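Local coordinates for regulatory protein of LacI family (Chloroflexus aggregans, PDB 3BBL), which probably regulates transcription as a DNA-binding regulator of the LacI family, whose periplasmic-binding-protein-like core is likely to sense a small effector, at residues F44-R57 with F68-F82. Sequence-based numbering, arbitrary orientation.
Sequences FPFSEDRSQIDIYR and FVLSSINYNDPRVQF. With EDO (1,2-ethanediol), chain B.
Extended from CG to NE (chi2 177°, chi3 179°), the side chain of Arg50 reaches across to the loop that follows strand 67-70, whereas that of Arg79 bends at chi3 (-58°) and turns its guanidinium back toward the same loop. NE of Arg50 donates to Ser72 O at 3.0 Å, nearly in line with the carbonyl. Its guanidinium lies between Asn74 ND2 over one face and Phe46 CZ over the centre of the other, the latter 3.8 Å from the plane. The Arg79 guanidinium stands almost perpendicular to that of Arg50, and the two like charges, 3.7 Å apart from Arg50 NE to Arg79 NH2, probably share the carboxylate of Asp77. Arg79 holds Asp77 side-on, NE 2.8 Å from Asp77 OD2 at that oxygen's syn lone pair and NH2 on OD1, which Asn74 N also meets; the bridge from Asp77 to Arg50 is long. NH1 and NH2 of Arg79 together grip Ser71 O, while Arg79 CD packs 3.3 Å from Tyr56 OH. An alanine in place of Arg79 would probably leave the Asp77 carboxylate without its close salt-bridge partner and Ser71 O without the two nitrogens that grip it. Two waters extend the polar side, one joining Tyr56 OH to Arg79 NH1, the other joining it to Val69 O.

The Tyr56 ring points its edge at the face of Phe68, CD2 over the ring centre, with Phe44 completing the aromatic cluster. Ile53 CD1 lies on the face of Phe82, and Pro78 CG abuts Arg50 O. Leu59, Ile60 and Leu83 continue this layer. Helices 54-61 and 78-85 are thus joined beside strand 67-70 in the parallel part of the sheet, an arrangement characteristic of the Rossmann-like alpha/beta subdomain of periplasmic-binding-protein folds.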
loop_
_atom_site.group_PDB
_atom_site.type_symbol
_atom_site.label_atom_id
_atom_site.label_comp_id
_atom_site.label_asym_id
_atom_site.label_seq_id
_atom_site.Cartn_x
_atom_site.Cartn_y
_atom_site.Cartn_z
ATOM N N PHE A 44 13.988 -9.025 -8.200
ATOM C CA PHE A 44 15.264 -9.388 -7.609
ATOM C C PHE A 44 15.503 -8.392 -6.477
ATOM O O PHE A 44 14.987 -7.278 -6.508
ATOM C CB PHE A 44 16.396 -9.359 -8.656
ATOM C CG PHE A 44 16.623 -8.025 -9.297
ATOM C CD1 PHE A 44 17.468 -7.093 -8.712
ATOM C CD2 PHE A 44 16.023 -7.716 -10.513
ATOM C CE1 PHE A 44 17.721 -5.865 -9.331
ATOM C CE2 PHE A 44 16.264 -6.492 -11.144
ATOM C CZ PHE A 44 17.119 -5.564 -10.550
ATOM N N PRO A 45 16.265 -8.793 -5.448
ATOM C CA PRO A 45 16.546 -7.914 -4.311
ATOM C C PRO A 45 17.129 -6.570 -4.718
ATOM O O PRO A 45 18.036 -6.493 -5.543
ATOM C CB PRO A 45 17.508 -8.745 -3.470
ATOM C CG PRO A 45 17.025 -10.143 -3.729
ATOM C CD PRO A 45 16.849 -10.127 -5.231
ATOM N N PHE A 46 16.590 -5.510 -4.134
ATOM C CA PHE A 46 17.041 -4.157 -4.422
ATOM C C PHE A 46 18.274 -3.867 -3.575
ATOM O O PHE A 46 18.372 -4.322 -2.439
ATOM C CB PHE A 46 15.938 -3.160 -4.065
ATOM C CG PHE A 46 16.205 -1.761 -4.532
ATOM C CD1 PHE A 46 15.897 -1.382 -5.830
ATOM C CD2 PHE A 46 16.745 -0.814 -3.667
ATOM C CE1 PHE A 46 16.117 -0.080 -6.266
ATOM C CE2 PHE A 46 16.971 0.497 -4.093
ATOM C CZ PHE A 46 16.656 0.864 -5.394
ATOM N N SER A 47 19.223 -3.126 -4.126
ATOM C CA SER A 47 20.418 -2.776 -3.376
ATOM C C SER A 47 20.243 -1.313 -2.981
ATOM O O SER A 47 20.330 -0.428 -3.828
ATOM C CB SER A 47 21.667 -2.956 -4.249
ATOM O OG SER A 47 22.851 -2.726 -3.503
ATOM N N GLU A 48 19.981 -1.057 -1.702
ATOM C CA GLU A 48 19.777 0.314 -1.246
ATOM C C GLU A 48 20.937 1.206 -1.661
ATOM O O GLU A 48 20.760 2.408 -1.874
ATOM C CB GLU A 48 19.558 0.360 0.268
ATOM C CG GLU A 48 18.231 -0.271 0.720
ATOM C CD GLU A 48 17.035 0.139 -0.152
ATOM O OE1 GLU A 48 16.958 1.320 -0.560
ATOM O OE2 GLU A 48 16.162 -0.720 -0.419
ATOM N N ASP A 49 22.125 0.619 -1.773
ATOM C CA ASP A 49 23.283 1.363 -2.240
ATOM C C ASP A 49 23.247 1.155 -3.749
ATOM O O ASP A 49 23.778 0.175 -4.256
ATOM C CB ASP A 49 24.575 0.796 -1.653
ATOM C CG ASP A 49 25.816 1.369 -2.325
ATOM O OD1 ASP A 49 25.801 2.562 -2.693
ATOM O OD2 ASP A 49 26.811 0.627 -2.479
ATOM N N ARG A 50 22.600 2.071 -4.459
ATOM C CA ARG A 50 22.457 1.965 -5.907
ATOM C C ARG A 50 23.759 1.766 -6.672
ATOM O O ARG A 50 23.745 1.303 -7.813
ATOM C CB ARG A 50 21.717 3.190 -6.454
ATOM C CG ARG A 50 20.257 3.266 -6.045
ATOM C CD ARG A 50 19.604 4.538 -6.566
ATOM N NE ARG A 50 18.193 4.628 -6.195
ATOM C CZ ARG A 50 17.745 4.626 -4.942
ATOM N NH1 ARG A 50 18.591 4.538 -3.922
ATOM N NH2 ARG A 50 16.443 4.707 -4.703
ATOM N N SER A 51 24.883 2.111 -6.052
ATOM C CA SER A 51 26.177 1.955 -6.707
ATOM C C SER A 51 26.508 0.475 -6.897
ATOM O O SER A 51 27.145 0.096 -7.879
ATOM C CB SER A 51 27.279 2.639 -5.894
ATOM O OG SER A 51 27.476 1.994 -4.653
ATOM N N GLN A 52 26.072 -0.361 -5.956
ATOM C CA GLN A 52 26.317 -1.796 -6.050
ATOM C C GLN A 52 25.432 -2.415 -7.133
ATOM O O GLN A 52 24.270 -2.743 -6.898
ATOM C CB GLN A 52 26.063 -2.459 -4.698
ATOM C CG GLN A 52 27.118 -2.112 -3.661
ATOM C CD GLN A 52 26.795 -2.669 -2.287
ATOM O OE1 GLN A 52 25.850 -2.226 -1.628
ATOM N NE2 GLN A 52 27.576 -3.653 -1.849
ATOM N N ILE A 53 26.008 -2.572 -8.320
ATOM C CA ILE A 53 25.309 -3.118 -9.478
ATOM C C ILE A 53 25.617 -4.587 -9.756
ATOM O O ILE A 53 25.308 -5.098 -10.834
ATOM C CB ILE A 53 25.671 -2.315 -10.735
ATOM C CG1 ILE A 53 27.196 -2.255 -10.870
ATOM C CG2 ILE A 53 25.054 -0.919 -10.660
ATOM C CD1 ILE A 53 27.689 -1.349 -11.973
ATOM N N ASP A 54 26.229 -5.260 -8.792
ATOM C CA ASP A 54 26.572 -6.666 -8.950
ATOM C C ASP A 54 25.415 -7.517 -9.444
ATOM O O ASP A 54 25.554 -8.262 -10.415
ATOM C CB ASP A 54 27.086 -7.225 -7.627
ATOM C CG ASP A 54 28.585 -7.096 -7.492
ATOM O OD1 ASP A 54 29.167 -6.204 -8.148
ATOM O OD2 ASP A 54 29.179 -7.882 -6.724
ATOM N N ILE A 55 24.275 -7.399 -8.773
ATOM C CA ILE A 55 23.090 -8.158 -9.133
ATOM C C ILE A 55 22.691 -7.941 -10.597
ATOM O O ILE A 55 22.226 -8.872 -11.258
ATOM C CB ILE A 55 21.919 -7.802 -8.190
ATOM C CG1 ILE A 55 20.664 -8.582 -8.586
ATOM C CG2 ILE A 55 21.684 -6.306 -8.208
ATOM C CD1 ILE A 55 20.786 -10.085 -8.432
ATOM N N TYR A 56 22.870 -6.727 -11.109
ATOM C CA TYR A 56 22.535 -6.464 -12.507
ATOM C C TYR A 56 23.522 -7.212 -13.396
ATOM O O TYR A 56 23.146 -7.817 -14.399
ATOM C CB TYR A 56 22.601 -4.965 -12.829
ATOM C CG TYR A 56 21.425 -4.166 -12.310
ATOM C CD1 TYR A 56 21.425 -3.649 -11.016
ATOM C CD2 TYR A 56 20.299 -3.947 -13.109
ATOM C CE1 TYR A 56 20.340 -2.935 -10.529
ATOM C CE2 TYR A 56 19.209 -3.239 -12.629
ATOM C CZ TYR A 56 19.235 -2.736 -11.336
ATOM O OH TYR A 56 18.146 -2.046 -10.842
ATOM N N ARG A 57 24.789 -7.158 -13.001
ATOM C CA ARG A 57 25.874 -7.816 -13.717
ATOM C C ARG A 57 25.594 -9.323 -13.799
ATOM O O ARG A 57 25.753 -9.942 -14.851
ATOM C CB ARG A 57 27.193 -7.562 -12.977
ATOM C CG ARG A 57 28.440 -7.709 -13.824
ATOM C CD ARG A 57 29.673 -7.937 -12.952
ATOM N NE ARG A 57 29.973 -6.826 -12.047
ATOM C CZ ARG A 57 30.401 -5.630 -12.439
ATOM N NH1 ARG A 57 30.583 -5.373 -13.727
ATOM N NH2 ARG A 57 30.658 -4.694 -11.537
ATOM N N PHE A 68 15.590 -4.729 -18.217
ATOM C CA PHE A 68 15.255 -4.264 -16.881
ATOM C C PHE A 68 14.360 -3.037 -16.902
ATOM O O PHE A 68 14.330 -2.275 -17.867
ATOM C CB PHE A 68 16.515 -3.854 -16.123
ATOM C CG PHE A 68 17.457 -4.973 -15.828
ATOM C CD1 PHE A 68 17.220 -5.838 -14.768
ATOM C CD2 PHE A 68 18.621 -5.125 -16.576
ATOM C CE1 PHE A 68 18.131 -6.835 -14.445
ATOM C CE2 PHE A 68 19.540 -6.115 -16.268
ATOM C CZ PHE A 68 19.298 -6.976 -15.198
ATOM N N VAL A 69 13.631 -2.860 -15.811
ATOM C CA VAL A 69 12.808 -1.685 -15.615
ATOM C C VAL A 69 13.396 -1.164 -14.306
ATOM O O VAL A 69 13.625 -1.943 -13.379
ATOM C CB VAL A 69 11.330 -2.027 -15.435
ATOM C CG1 VAL A 69 10.566 -0.782 -14.987
ATOM C CG2 VAL A 69 10.753 -2.526 -16.753
ATOM N N LEU A 70 13.686 0.130 -14.250
ATOM C CA LEU A 70 14.266 0.728 -13.051
ATOM C C LEU A 70 13.326 1.773 -12.468
ATOM O O LEU A 70 12.661 2.487 -13.210
ATOM C CB LEU A 70 15.605 1.408 -13.384
ATOM C CG LEU A 70 16.658 0.687 -14.233
ATOM C CD1 LEU A 70 17.761 1.673 -14.597
ATOM C CD2 LEU A 70 17.227 -0.509 -13.484
ATOM N N SER A 71 13.272 1.854 -11.139
ATOM C CA SER A 71 12.448 2.851 -10.452
ATOM C C SER A 71 13.325 3.515 -9.391
ATOM O O SER A 71 14.427 3.035 -9.125
ATOM C CB SER A 71 11.203 2.209 -9.827
ATOM O OG SER A 71 11.534 1.194 -8.910
ATOM N N SER A 72 12.847 4.607 -8.793
ATOM C CA SER A 72 13.623 5.354 -7.795
ATOM C C SER A 72 14.882 5.886 -8.464
ATOM O O SER A 72 15.996 5.664 -7.989
ATOM C CB SER A 72 14.033 4.471 -6.612
ATOM O OG SER A 72 12.946 4.227 -5.745
ATOM N N ILE A 73 14.702 6.588 -9.572
ATOM C CA ILE A 73 15.835 7.122 -10.310
ATOM C C ILE A 73 16.368 8.421 -9.729
ATOM O O ILE A 73 15.645 9.403 -9.623
ATOM C CB ILE A 73 15.469 7.395 -11.783
ATOM C CG1 ILE A 73 14.683 6.213 -12.364
ATOM C CG2 ILE A 73 16.739 7.661 -12.582
ATOM C CD1 ILE A 73 15.451 4.907 -12.399
ATOM N N ASN A 74 17.642 8.418 -9.360
ATOM C CA ASN A 74 18.289 9.613 -8.825
ATOM C C ASN A 74 19.121 10.256 -9.924
ATOM O O ASN A 74 19.209 9.725 -11.024
ATOM C CB ASN A 74 19.198 9.259 -7.648
ATOM C CG ASN A 74 18.420 8.910 -6.399
ATOM O OD1 ASN A 74 17.502 9.637 -6.003
ATOM N ND2 ASN A 74 18.781 7.799 -5.765
ATOM N N TYR A 75 19.715 11.408 -9.637
ATOM C CA TYR A 75 20.564 12.070 -10.625
ATOM C C TYR A 75 21.795 11.187 -10.798
ATOM O O TYR A 75 22.260 10.577 -9.832
ATOM C CB TYR A 75 21.005 13.455 -10.137
ATOM C CG TYR A 75 19.925 14.511 -10.121
ATOM C CD1 TYR A 75 19.469 15.050 -8.919
ATOM C CD2 TYR A 75 19.387 15.002 -11.309
ATOM C CE1 TYR A 75 18.509 16.056 -8.898
ATOM C CE2 TYR A 75 18.427 16.011 -11.303
ATOM C CZ TYR A 75 17.996 16.534 -10.092
ATOM O OH TYR A 75 17.063 17.544 -10.079
ATOM N N ASN A 76 22.325 11.127 -12.017
ATOM C CA ASN A 76 23.501 10.304 -12.305
ATOM C C ASN A 76 23.316 8.943 -11.638
ATOM O O ASN A 76 24.139 8.522 -10.821
ATOM C CB ASN A 76 24.781 10.952 -11.753
ATOM C CG ASN A 76 24.944 12.396 -12.181
ATOM O OD1 ASN A 76 24.764 12.737 -13.350
ATOM N ND2 ASN A 76 25.302 13.254 -11.228
ATOM N N ASP A 77 22.225 8.264 -11.973
ATOM C CA ASP A 77 21.952 6.967 -11.382
ATOM C C ASP A 77 22.979 5.943 -11.867
ATOM O O ASP A 77 23.107 5.695 -13.069
ATOM C CB ASP A 77 20.542 6.503 -11.751
ATOM C CG ASP A 77 19.997 5.471 -10.778
ATOM O OD1 ASP A 77 19.294 5.863 -9.819
ATOM O OD2 ASP A 77 20.283 4.268 -10.963
ATOM N N PRO A 78 23.730 5.339 -10.932
ATOM C CA PRO A 78 24.737 4.344 -11.312
ATOM C C PRO A 78 24.172 3.162 -12.119
ATOM O O PRO A 78 24.833 2.641 -13.019
ATOM C CB PRO A 78 25.335 3.924 -9.963
ATOM C CG PRO A 78 24.215 4.161 -8.994
ATOM C CD PRO A 78 23.645 5.474 -9.467
ATOM N N ARG A 79 22.950 2.747 -11.806
ATOM C CA ARG A 79 22.325 1.642 -12.525
ATOM C C ARG A 79 22.105 2.009 -13.993
ATOM O O ARG A 79 22.298 1.185 -14.884
ATOM C CB ARG A 79 20.982 1.279 -11.884
ATOM C CG ARG A 79 21.067 0.768 -10.449
ATOM C CD ARG A 79 19.683 0.705 -9.828
ATOM N NE ARG A 79 19.038 2.020 -9.853
ATOM C CZ ARG A 79 17.757 2.235 -9.562
ATOM N NH1 ARG A 79 16.973 1.220 -9.220
ATOM N NH2 ARG A 79 17.259 3.462 -9.623
ATOM N N VAL A 80 21.700 3.250 -14.238
ATOM C CA VAL A 80 21.456 3.723 -15.598
ATOM C C VAL A 80 22.769 3.830 -16.367
ATOM O O VAL A 80 22.845 3.497 -17.551
ATOM C CB VAL A 80 20.768 5.107 -15.585
ATOM C CG1 VAL A 80 20.627 5.644 -17.009
ATOM C CG2 VAL A 80 19.403 4.996 -14.916
ATOM N N GLN A 81 23.798 4.302 -15.674
ATOM C CA GLN A 81 25.125 4.468 -16.249
ATOM C C GLN A 81 25.636 3.097 -16.693
ATOM O O GLN A 81 26.073 2.911 -17.830
ATOM C CB GLN A 81 26.054 5.052 -15.184
ATOM C CG GLN A 81 27.172 5.930 -15.697
ATOM C CD GLN A 81 28.044 6.439 -14.561
ATOM O OE1 GLN A 81 27.547 7.011 -13.584
ATOM N NE2 GLN A 81 29.354 6.230 -14.681
ATOM N N PHE A 82 25.559 2.140 -15.777
ATOM C CA PHE A 82 26.007 0.780 -16.036
ATOM C C PHE A 82 25.317 0.133 -17.232
ATOM O O PHE A 82 25.972 -0.251 -18.197
ATOM C CB PHE A 82 25.789 -0.074 -14.790
ATOM C CG PHE A 82 26.118 -1.522 -14.985
ATOM C CD1 PHE A 82 27.423 -1.925 -15.251
ATOM C CD2 PHE A 82 25.120 -2.488 -14.906
ATOM C CE1 PHE A 82 27.732 -3.270 -15.435
ATOM C CE2 PHE A 82 25.415 -3.834 -15.089
ATOM C CZ PHE A 82 26.726 -4.227 -15.355
HETATM C C1 EDO B . 13.210 -6.567 -2.699
HETATM O O1 EDO B . 14.339 -5.747 -2.417
HETATM C C2 EDO B . 12.496 -6.063 -3.962
HETATM O O2 EDO B . 13.366 -5.254 -4.767
HETATM O O HOH W 1 17.827 -1.719 -8.326
HETATM O O HOH W 2 15.287 -2.587 -11.158
#